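Local structure of polyisoprenyl-teichoic acid--peptidoglycan teichoic acid transferase TagV (Bacillus subtilis, 6UF3) at residues M11-Y16 and Y91-F96; V111-D116 and L144-M149; S223-D228 and A243-K248. The protein is a LytR-CpsA-Psr (LCP) family transferase, an alpha/beta protein built around a central mixed beta-sheet. One frame throughout, in Å; residues are numbered along the deposited sequence.

Contact 1. Residues M11-Y16 and Y91-F96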
loop_
_atom_site.group_PDB
_atom_site.type_symbol
_atom_site.label_atom_id
_atom_site.label_comp_id
_atom_site.label_asym_id
_atom_site.label_seq_id
_atom_site.Cartn_x
_atom_site.Cartn_y
_atom_site.Cartn_z
ATOM N N MET A 11 -0.760 0.380 -4.683
ATOM C CA MET A 11 0.245 -0.406 -5.392
ATOM C C MET A 11 1.474 0.467 -5.599
ATOM O O MET A 11 1.373 1.568 -6.156
ATOM C CB MET A 11 -0.305 -0.902 -6.734
ATOM C CG MET A 11 -1.393 -1.954 -6.584
ATOM S SD MET A 11 -2.364 -2.187 -8.104
ATOM C CE MET A 11 -3.483 -0.786 -7.995
ATOM N N GLY A 12 2.620 -0.002 -5.112
ATOM C CA GLY A 12 3.903 0.605 -5.407
ATOM C C GLY A 12 4.679 -0.280 -6.375
ATOM O O GLY A 12 4.840 -1.475 -6.128
ATOM N N ILE A 13 5.126 0.326 -7.479
ATOM C CA ILE A 13 5.830 -0.398 -8.534
ATOM C C ILE A 13 7.073 0.381 -8.949
ATOM O O ILE A 13 7.249 1.551 -8.613
ATOM C CB ILE A 13 4.932 -0.656 -9.758
ATOM C CG1 ILE A 13 4.600 0.663 -10.447
ATOM C CG2 ILE A 13 3.653 -1.384 -9.355
ATOM C CD1 ILE A 13 3.839 0.472 -11.729
ATOM N N GLU A 14 7.956 -0.296 -9.678
ATOM C CA GLU A 14 9.110 0.362 -10.279
ATOM C C GLU A 14 8.828 0.747 -11.727
ATOM O O GLU A 14 8.916 1.924 -12.092
ATOM C CB GLU A 14 10.355 -0.537 -10.195
ATOM C CG GLU A 14 11.585 0.073 -10.852
ATOM C CD GLU A 14 12.869 -0.687 -10.555
ATOM O OE1 GLU A 14 12.834 -1.649 -9.758
ATOM O OE2 GLU A 14 13.919 -0.312 -11.122
ATOM N N ASP A 15 8.461 -0.230 -12.555
ATOM C CA ASP A 15 8.220 -0.024 -13.978
ATOM C C ASP A 15 6.735 -0.196 -14.275
ATOM O O ASP A 15 6.176 -1.278 -14.056
ATOM C CB ASP A 15 9.036 -1.005 -14.822
ATOM C CG ASP A 15 10.534 -0.845 -14.632
ATOM O OD1 ASP A 15 11.044 0.284 -14.786
ATOM O OD2 ASP A 15 11.201 -1.858 -14.328
ATOM N N TYR A 16 6.102 0.865 -14.786
ATOM C CA TYR A 16 4.783 0.716 -15.388
ATOM C C TYR A 16 4.818 -0.169 -16.635
ATOM O O TYR A 16 3.793 -0.762 -16.985
ATOM C CB TYR A 16 4.209 2.085 -15.758
ATOM C CG TYR A 16 3.532 2.835 -14.632
ATOM C CD1 TYR A 16 2.338 2.384 -14.085
ATOM C CD2 TYR A 16 4.075 4.014 -14.139
ATOM C CE1 TYR A 16 1.714 3.079 -13.054
ATOM C CE2 TYR A 16 3.460 4.713 -13.116
ATOM C CZ TYR A 16 2.283 4.241 -12.575
ATOM O OH TYR A 16 1.677 4.942 -11.551
ATOM N N TYR A 91 -8.294 2.358 -6.372
ATOM C CA TYR A 91 -6.897 1.977 -6.492
ATOM C C TYR A 91 -6.046 3.228 -6.634
ATOM O O TYR A 91 -6.490 4.259 -7.149
ATOM C CB TYR A 91 -6.642 1.020 -7.689
ATOM C CG TYR A 91 -7.036 1.603 -9.022
ATOM C CD1 TYR A 91 -6.148 2.376 -9.759
ATOM C CD2 TYR A 91 -8.307 1.396 -9.534
ATOM C CE1 TYR A 91 -6.519 2.926 -10.972
ATOM C CE2 TYR A 91 -8.681 1.934 -10.747
ATOM C CZ TYR A 91 -7.791 2.700 -11.451
ATOM O OH TYR A 91 -8.183 3.233 -12.651
ATOM N N VAL A 92 -4.816 3.117 -6.146
ATOM C CA VAL A 92 -3.782 4.131 -6.301
ATOM C C VAL A 92 -2.513 3.392 -6.695
ATOM O O VAL A 92 -2.068 2.509 -5.959
ATOM C CB VAL A 92 -3.546 4.920 -5.003
ATOM C CG1 VAL A 92 -2.357 5.867 -5.168
ATOM C CG2 VAL A 92 -4.802 5.678 -4.599
ATOM N N THR A 93 -1.936 3.729 -7.843
ATOM C CA THR A 93 -0.666 3.148 -8.264
ATOM C C THR A 93 0.380 4.251 -8.307
ATOM O O THR A 93 0.103 5.356 -8.786
ATOM C CB THR A 93 -0.756 2.483 -9.647
ATOM O OG1 THR A 93 -1.861 1.574 -9.689
ATOM C CG2 THR A 93 0.526 1.707 -9.954
ATOM N N VAL A 94 1.581 3.955 -7.819
ATOM C CA VAL A 94 2.671 4.920 -7.903
ATOM C C VAL A 94 3.966 4.195 -8.250
ATOM O O VAL A 94 4.247 3.116 -7.713
ATOM C CB VAL A 94 2.775 5.738 -6.597
ATOM C CG1 VAL A 94 3.400 4.942 -5.437
ATOM C CG2 VAL A 94 3.481 7.019 -6.849
ATOM N N ASP A 95 4.730 4.754 -9.204
ATOM C CA ASP A 95 6.062 4.243 -9.493
ATOM C C ASP A 95 7.059 5.090 -8.697
ATOM O O ASP A 95 6.662 5.906 -7.851
ATOM C CB ASP A 95 6.329 4.161 -11.014
ATOM C CG ASP A 95 6.525 5.513 -11.678
ATOM O OD1 ASP A 95 6.227 6.552 -11.051
ATOM O OD2 ASP A 95 6.976 5.505 -12.847
ATOM N N PHE A 96 8.358 4.838 -8.891
ATOM C CA PHE A 96 9.368 5.497 -8.061
ATOM C C PHE A 96 9.331 7.008 -8.247
ATOM O O PHE A 96 9.376 7.768 -7.271
ATOM C CB PHE A 96 10.768 4.977 -8.387
ATOM C CG PHE A 96 11.043 3.580 -7.901
ATOM C CD1 PHE A 96 10.101 2.879 -7.169
ATOM C CD2 PHE A 96 12.255 2.967 -8.193
ATOM C CE1 PHE A 96 10.359 1.594 -6.731
ATOM C CE2 PHE A 96 12.521 1.678 -7.757
ATOM C CZ PHE A 96 11.570 0.995 -7.024
HETATM O O HOH W 1 3.141 7.024 -10.747
#

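Contact 2. Residues V111-D116 and L144-M149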
loop_
_atom_site.group_PDB
_atom_site.type_symbol
_atom_site.label_atom_id
_atom_site.label_comp_id
_atom_site.label_asym_id
_atom_site.label_seq_id
_atom_site.Cartn_x
_atom_site.Cartn_y
_atom_site.Cartn_z
ATOM N N VAL A 111 8.958 10.264 9.824
ATOM C CA VAL A 111 8.950 8.852 10.194
ATOM C C VAL A 111 9.880 8.626 11.378
ATOM O O VAL A 111 10.842 9.362 11.604
ATOM C CB VAL A 111 9.357 7.908 9.035
ATOM C CG1 VAL A 111 8.350 7.966 7.879
ATOM C CG2 VAL A 111 10.770 8.219 8.556
ATOM N N ASP A 112 9.588 7.567 12.127
ATOM C CA ASP A 112 10.412 7.137 13.255
ATOM C C ASP A 112 11.343 6.032 12.759
ATOM O O ASP A 112 10.940 4.873 12.639
ATOM C CB ASP A 112 9.538 6.667 14.411
ATOM C CG ASP A 112 10.300 6.579 15.720
ATOM O OD1 ASP A 112 11.511 6.889 15.732
ATOM O OD2 ASP A 112 9.684 6.202 16.739
ATOM N N VAL A 113 12.585 6.403 12.458
ATOM C CA VAL A 113 13.591 5.474 11.931
ATOM C C VAL A 113 13.951 4.446 12.999
ATOM O O VAL A 113 14.264 4.825 14.144
ATOM C CB VAL A 113 14.835 6.254 11.475
ATOM C CG1 VAL A 113 15.929 5.305 11.016
ATOM C CG2 VAL A 113 14.459 7.223 10.362
ATOM N N PRO A 114 13.945 3.143 12.683
ATOM C CA PRO A 114 14.183 2.128 13.720
ATOM C C PRO A 114 15.646 1.960 14.099
ATOM O O PRO A 114 15.951 1.641 15.254
ATOM C CB PRO A 114 13.625 0.851 13.082
ATOM C CG PRO A 114 13.812 1.058 11.632
ATOM C CD PRO A 114 13.590 2.537 11.388
ATOM N N PHE A 115 16.560 2.163 13.151
ATOM C CA PHE A 115 17.982 1.998 13.420
ATOM C C PHE A 115 18.773 2.753 12.363
ATOM O O PHE A 115 18.254 3.088 11.296
ATOM C CB PHE A 115 18.381 0.517 13.436
ATOM C CG PHE A 115 17.954 -0.230 12.205
ATOM C CD1 PHE A 115 18.751 -0.235 11.069
ATOM C CD2 PHE A 115 16.747 -0.908 12.176
ATOM C CE1 PHE A 115 18.355 -0.906 9.931
ATOM C CE2 PHE A 115 16.345 -1.585 11.040
ATOM C CZ PHE A 115 17.152 -1.584 9.917
ATOM N N ASP A 116 20.043 3.002 12.669
ATOM C CA ASP A 116 20.907 3.727 11.746
ATOM C C ASP A 116 21.242 2.860 10.538
ATOM O O ASP A 116 21.576 1.680 10.683
ATOM C CB ASP A 116 22.188 4.156 12.457
ATOM C CG ASP A 116 21.956 5.276 13.450
ATOM O OD1 ASP A 116 21.043 5.141 14.292
ATOM O OD2 ASP A 116 22.689 6.285 13.392
ATOM N N LEU A 144 12.005 7.409 -0.667
ATOM C CA LEU A 144 12.122 6.260 -1.566
ATOM C C LEU A 144 13.211 5.310 -1.094
ATOM O O LEU A 144 13.001 4.089 -1.035
ATOM C CB LEU A 144 12.408 6.732 -2.992
ATOM C CG LEU A 144 12.521 5.599 -4.022
ATOM C CD1 LEU A 144 11.189 4.875 -4.104
ATOM C CD2 LEU A 144 12.952 6.107 -5.395
ATOM N N ALA A 145 14.393 5.849 -0.765
ATOM C CA ALA A 145 15.469 4.989 -0.277
ATOM C C ALA A 145 15.062 4.279 1.009
ATOM O O ALA A 145 15.407 3.109 1.219
ATOM C CB ALA A 145 16.750 5.799 -0.063
ATOM N N TYR A 146 14.336 4.980 1.883
ATOM C CA TYR A 146 13.811 4.376 3.103
ATOM C C TYR A 146 12.887 3.207 2.785
ATOM O O TYR A 146 12.973 2.146 3.417
ATOM C CB TYR A 146 13.076 5.450 3.912
ATOM C CG TYR A 146 12.667 5.046 5.309
ATOM C CD1 TYR A 146 13.606 4.946 6.323
ATOM C CD2 TYR A 146 11.332 4.779 5.613
ATOM C CE1 TYR A 146 13.234 4.594 7.607
ATOM C CE2 TYR A 146 10.948 4.419 6.898
ATOM C CZ TYR A 146 11.906 4.330 7.888
ATOM O OH TYR A 146 11.553 3.975 9.165
ATOM N N ALA A 147 12.000 3.385 1.799
ATOM C CA ALA A 147 11.048 2.337 1.441
ATOM C C ALA A 147 11.730 1.151 0.783
ATOM O O ALA A 147 11.249 0.019 0.911
ATOM C CB ALA A 147 9.975 2.887 0.501
ATOM N N ARG A 148 12.846 1.383 0.089
ATOM C CA ARG A 148 13.476 0.337 -0.713
ATOM C C ARG A 148 14.513 -0.481 0.046
ATOM O O ARG A 148 14.865 -1.574 -0.417
ATOM C CB ARG A 148 14.143 0.947 -1.950
ATOM C CG ARG A 148 13.169 1.471 -2.987
ATOM C CD ARG A 148 13.901 2.173 -4.122
ATOM N NE ARG A 148 14.600 1.235 -5.003
ATOM C CZ ARG A 148 15.576 1.583 -5.833
ATOM N NH1 ARG A 148 15.978 2.849 -5.893
ATOM N NH2 ARG A 148 16.155 0.667 -6.597
ATOM N N MET A 149 15.006 0.009 1.183
ATOM C CA MET A 149 16.105 -0.661 1.868
ATOM C C MET A 149 15.743 -2.101 2.211
ATOM O O MET A 149 14.622 -2.390 2.640
ATOM C CB MET A 149 16.483 0.096 3.140
ATOM C CG MET A 149 17.719 -0.456 3.834
ATOM S SD MET A 149 17.341 -1.718 5.068
ATOM C CE MET A 149 16.753 -0.689 6.415
#

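Contact 3. Residues S223-D228 and A243-K248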
loop_
_atom_site.group_PDB
_atom_site.type_symbol
_atom_site.label_atom_id
_atom_site.label_comp_id
_atom_site.label_asym_id
_atom_site.label_seq_id
_atom_site.Cartn_x
_atom_site.Cartn_y
_atom_site.Cartn_z
ATOM N N SER A 223 -2.868 -8.328 9.856
ATOM C CA SER A 223 -1.655 -8.977 9.378
ATOM C C SER A 223 -2.003 -10.237 8.607
ATOM O O SER A 223 -2.889 -10.994 9.011
ATOM C CB SER A 223 -0.724 -9.352 10.544
ATOM O OG SER A 223 -0.309 -8.199 11.250
ATOM N N ILE A 224 -1.286 -10.468 7.509
ATOM C CA ILE A 224 -1.276 -11.779 6.864
ATOM C C ILE A 224 -0.142 -12.566 7.512
ATOM O O ILE A 224 1.030 -12.371 7.187
ATOM C CB ILE A 224 -1.096 -11.686 5.348
ATOM C CG1 ILE A 224 -2.185 -10.810 4.713
ATOM C CG2 ILE A 224 -1.107 -13.090 4.743
ATOM C CD1 ILE A 224 -3.578 -11.389 4.809
ATOM N N THR A 225 -0.486 -13.441 8.454
ATOM C CA THR A 225 0.512 -14.324 9.028
ATOM C C THR A 225 0.732 -15.525 8.107
ATOM O O THR A 225 -0.095 -15.842 7.245
ATOM C CB THR A 225 0.095 -14.788 10.422
ATOM O OG1 THR A 225 -1.116 -15.539 10.335
ATOM C CG2 THR A 225 -0.131 -13.578 11.350
ATOM N N GLY A 226 1.868 -16.181 8.287
ATOM C CA GLY A 226 2.199 -17.304 7.435
ATOM C C GLY A 226 3.598 -17.800 7.698
ATOM O O GLY A 226 4.217 -17.469 8.712
ATOM N N SER A 227 4.089 -18.616 6.769
ATOM C CA SER A 227 5.355 -19.317 6.936
ATOM C C SER A 227 6.242 -19.112 5.722
ATOM O O SER A 227 5.754 -19.054 4.593
ATOM C CB SER A 227 5.141 -20.826 7.146
ATOM O OG SER A 227 4.232 -21.071 8.201
ATOM N N ASP A 228 7.547 -19.004 5.959
ATOM C CA ASP A 228 8.507 -19.086 4.869
ATOM C C ASP A 228 8.442 -20.475 4.242
ATOM O O ASP A 228 8.336 -21.484 4.940
ATOM C CB ASP A 228 9.918 -18.791 5.378
ATOM C CG ASP A 228 10.098 -17.339 5.816
ATOM O OD1 ASP A 228 9.236 -16.496 5.496
ATOM O OD2 ASP A 228 11.110 -17.039 6.484
ATOM N N ALA A 243 -4.039 -20.236 6.782
ATOM C CA ALA A 243 -5.429 -20.308 6.328
ATOM C C ALA A 243 -6.418 -19.788 7.377
ATOM O O ALA A 243 -7.351 -19.051 7.041
ATOM C CB ALA A 243 -5.772 -21.747 5.927
ATOM N N THR A 244 -6.272 -20.188 8.649
ATOM C CA THR A 244 -7.255 -19.727 9.633
ATOM C C THR A 244 -7.085 -18.237 9.932
ATOM O O THR A 244 -8.079 -17.515 10.124
ATOM C CB THR A 244 -7.184 -20.555 10.916
ATOM O OG1 THR A 244 -5.866 -20.497 11.467
ATOM C CG2 THR A 244 -7.549 -22.002 10.620
ATOM N N ASN A 245 -5.839 -17.745 9.939
ATOM C CA ASN A 245 -5.647 -16.299 10.049
ATOM C C ASN A 245 -6.271 -15.574 8.872
ATOM O O ASN A 245 -6.897 -14.526 9.045
ATOM C CB ASN A 245 -4.170 -15.929 10.128
ATOM C CG ASN A 245 -3.954 -14.427 10.067
ATOM O OD1 ASN A 245 -3.680 -13.837 8.993
ATOM N ND2 ASN A 245 -4.099 -13.787 11.213
ATOM N N LEU A 246 -6.083 -16.099 7.657
ATOM C CA LEU A 246 -6.643 -15.424 6.492
ATOM C C LEU A 246 -8.161 -15.397 6.563
ATOM O O LEU A 246 -8.787 -14.405 6.176
ATOM C CB LEU A 246 -6.172 -16.111 5.208
ATOM C CG LEU A 246 -6.708 -15.550 3.889
ATOM C CD1 LEU A 246 -6.323 -14.086 3.713
ATOM C CD2 LEU A 246 -6.220 -16.381 2.695
ATOM N N GLU A 247 -8.775 -16.466 7.081
ATOM C CA GLU A 247 -10.226 -16.458 7.219
ATOM C C GLU A 247 -10.670 -15.382 8.202
ATOM O O GLU A 247 -11.679 -14.701 7.977
ATOM C CB GLU A 247 -10.740 -17.838 7.649
ATOM C CG GLU A 247 -10.860 -18.838 6.501
ATOM C CD GLU A 247 -11.612 -18.280 5.293
ATOM O OE1 GLU A 247 -12.647 -17.604 5.479
ATOM O OE2 GLU A 247 -11.166 -18.518 4.152
ATOM N N LYS A 248 -9.909 -15.196 9.294
ATOM C CA LYS A 248 -10.256 -14.127 10.236
ATOM C C LYS A 248 -10.056 -12.738 9.622
ATOM O O LYS A 248 -10.876 -11.835 9.831
ATOM C CB LYS A 248 -9.443 -14.278 11.528
ATOM C CG LYS A 248 -9.753 -13.237 12.608
ATOM C CD LYS A 248 -11.178 -13.359 13.085
ATOM C CE LYS A 248 -11.431 -12.517 14.334
ATOM N NZ LYS A 248 -12.847 -12.644 14.746
HETATM O O HOH W 2 -2.772 -15.361 6.747
#

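Contact 1. Residues M11-Y16 and Y91-F96
M11 uses both of its backbone groups to join strand 91-94: M11 N donates to V92 O at 2.8 Å, nearly straight at 171°, and M11 O accepts from V94 N at 2.9 Å. One step on, I13 N donates to V94 O at 2.9 Å. Donors and acceptors alternating from single residues in this way, with M11 beside T93 and G12 beside V94, identify two neighbouring parallel strands of the central mixed sheet. Past the strand ends a water takes over. It accepts from Y16 OH at 2.7 Å, lying at the edge of the ring in its plane, and from D95 N at 3.2 Å. The D95 carboxylate itself turns to G98 N and caps the start of helix 96-105. Packing completes the contact on three fronts. Bent at its last torsion, M11 brings CE to 3.3 Å from T93 OG1 and also against Y91 CB. The Y16 and T93 side chains point past each other head to tail, Y16 CE1 3.6 Å from T93 CG2, while I13 CD1 sits over one face of the Y16 ring. E14 is extended, CG anti to the backbone N (chi1 178°), and lays its chain over one face of F96 in a CH-pi contact, E14 CB 4.0 Å from the F96 ring centroid; the carboxylate stays within 19° of parallel to the ring. The chemistry is thus divided: backbone bonds join the strands, a water ties the Y16 hydroxyl to the helix start, and buried T93 OG1 meets the M11 methyl and has no polar partner in the model.

Contact 2. Residues V111-D116 and L144-M149
A two-stranded antiparallel sheet, 109-113 with 134-138, is packed here against the helix that follows it, 140-148, and Y146 is the helix residue that reaches V111, V113 and P114. The axes of strand 111-113 and helix 144-148 come no closer than 11.9 Å and are inclined at 54°, a separation spanned by the long tyrosine side chain. Its CG is anti to the backbone N (chi1 -170°), which sends the ring from the helix to the strand. V111 CG2 lies over one face of that ring, offset toward the rim, 4.1 Å from Y146 CZ. V113 CG2 approaches obliquely, 4.0 Å from Y146 CE1. At the hydroxyl end P114 CD comes in at the edge, close to the ring plane and 3.3 Å from Y146 OH, so the two valines pack on the same side of the ring and P114 closes its hydroxyl edge. A second, smaller patch forms where the chain leaves the helix: M149, bent at chi2 and chi3, points its methyl back to F115, with M149 CE 3.6 Å from F115 CZ. The two side chains arrive from opposite directions, F115 from an exposed position. Polar links between the segments run through a third element instead. In helix 158-177, Q166 bonds Y146 OH through OE1 and D112 O through NE2, so one amide fixes both the phenol and the strand backbone. R163 NH1 of the same helix takes the carbonyls of Y146 and M149. L138 of strand 134-138 and F117 of strand 117-119 also touch Y146, placing its ring among both neighbouring strands and the long helix.

Contact 3. Residues S223-D228 and A243-K248
The carboxamide of N245 is the flat group of this contact: T225 lies over one of its faces, while S223 O and a water lie close to its plane, around the OD1 end. T225 OG1 is 3.1 Å from N245 CG and equally close to N245 CB, a tight fit, while T225 CG2 and the T225 backbone N stand above the same face. Chi1 of T225, 62°, sets OG1 between the backbone N and the carbonyl carbon and so brings it over the amide; its approach to the amide oxygen has too poor an angle for a hydrogen bond. The bond that does form comes from the backbone: T225 N donates to N245 OD1 at 3.3 Å. The hydrogen points well, with 166° at H, yet the donor sits 65° out of the carbonyl plane and misses the lone pairs, suggesting a modest interaction. S223 O is a second acceptor, 3.0 Å from N245 OD1, a pairing of two oxygens that is probably mildly unfavourable. The water stands 2.8 Å from T225 O and 2.9 Å from N245 OD1 and can donate to either, but with more acceptors around it than protons it need not serve both at once. Away from the amide, the I224 and L246 chains run alongside each other in the same direction, I224 CD1 packing on L246 CD1 at 4.0 Å, and F83 of helix 72-84 touches both. D242, just ahead of helix 243-257, makes a backbone bond with T225 and uses its carboxylate to hold N245 N and T244 OG1. The direct contact is thus lightly bonded, through one off-plane hydrogen bond and a small apolar patch, and D242 further links the hairpin's entry to the helix leaving it.

How the contacts relate
The contacts follow one another along the chain: contact 1 closes before contact 2 opens, and contact 3 comes last. Contacts 1 and 2 have centres 19 Å apart and touch directly, F96 at the start of helix 96-105 packing on L144 and R148 of helix 140-148; the end of the central sheet and the small sheet 109-113 with 134-138 thus belong to one continuous packed region. Contact 3 stands apart, its centre 25 Å from contact 1, on the opposite side of the chain's centre, and 26 Å from contact 2, with nearest atoms about 14 and 15 Å away. It joins the C-terminal hairpin to helix 243-257 independently of the other two.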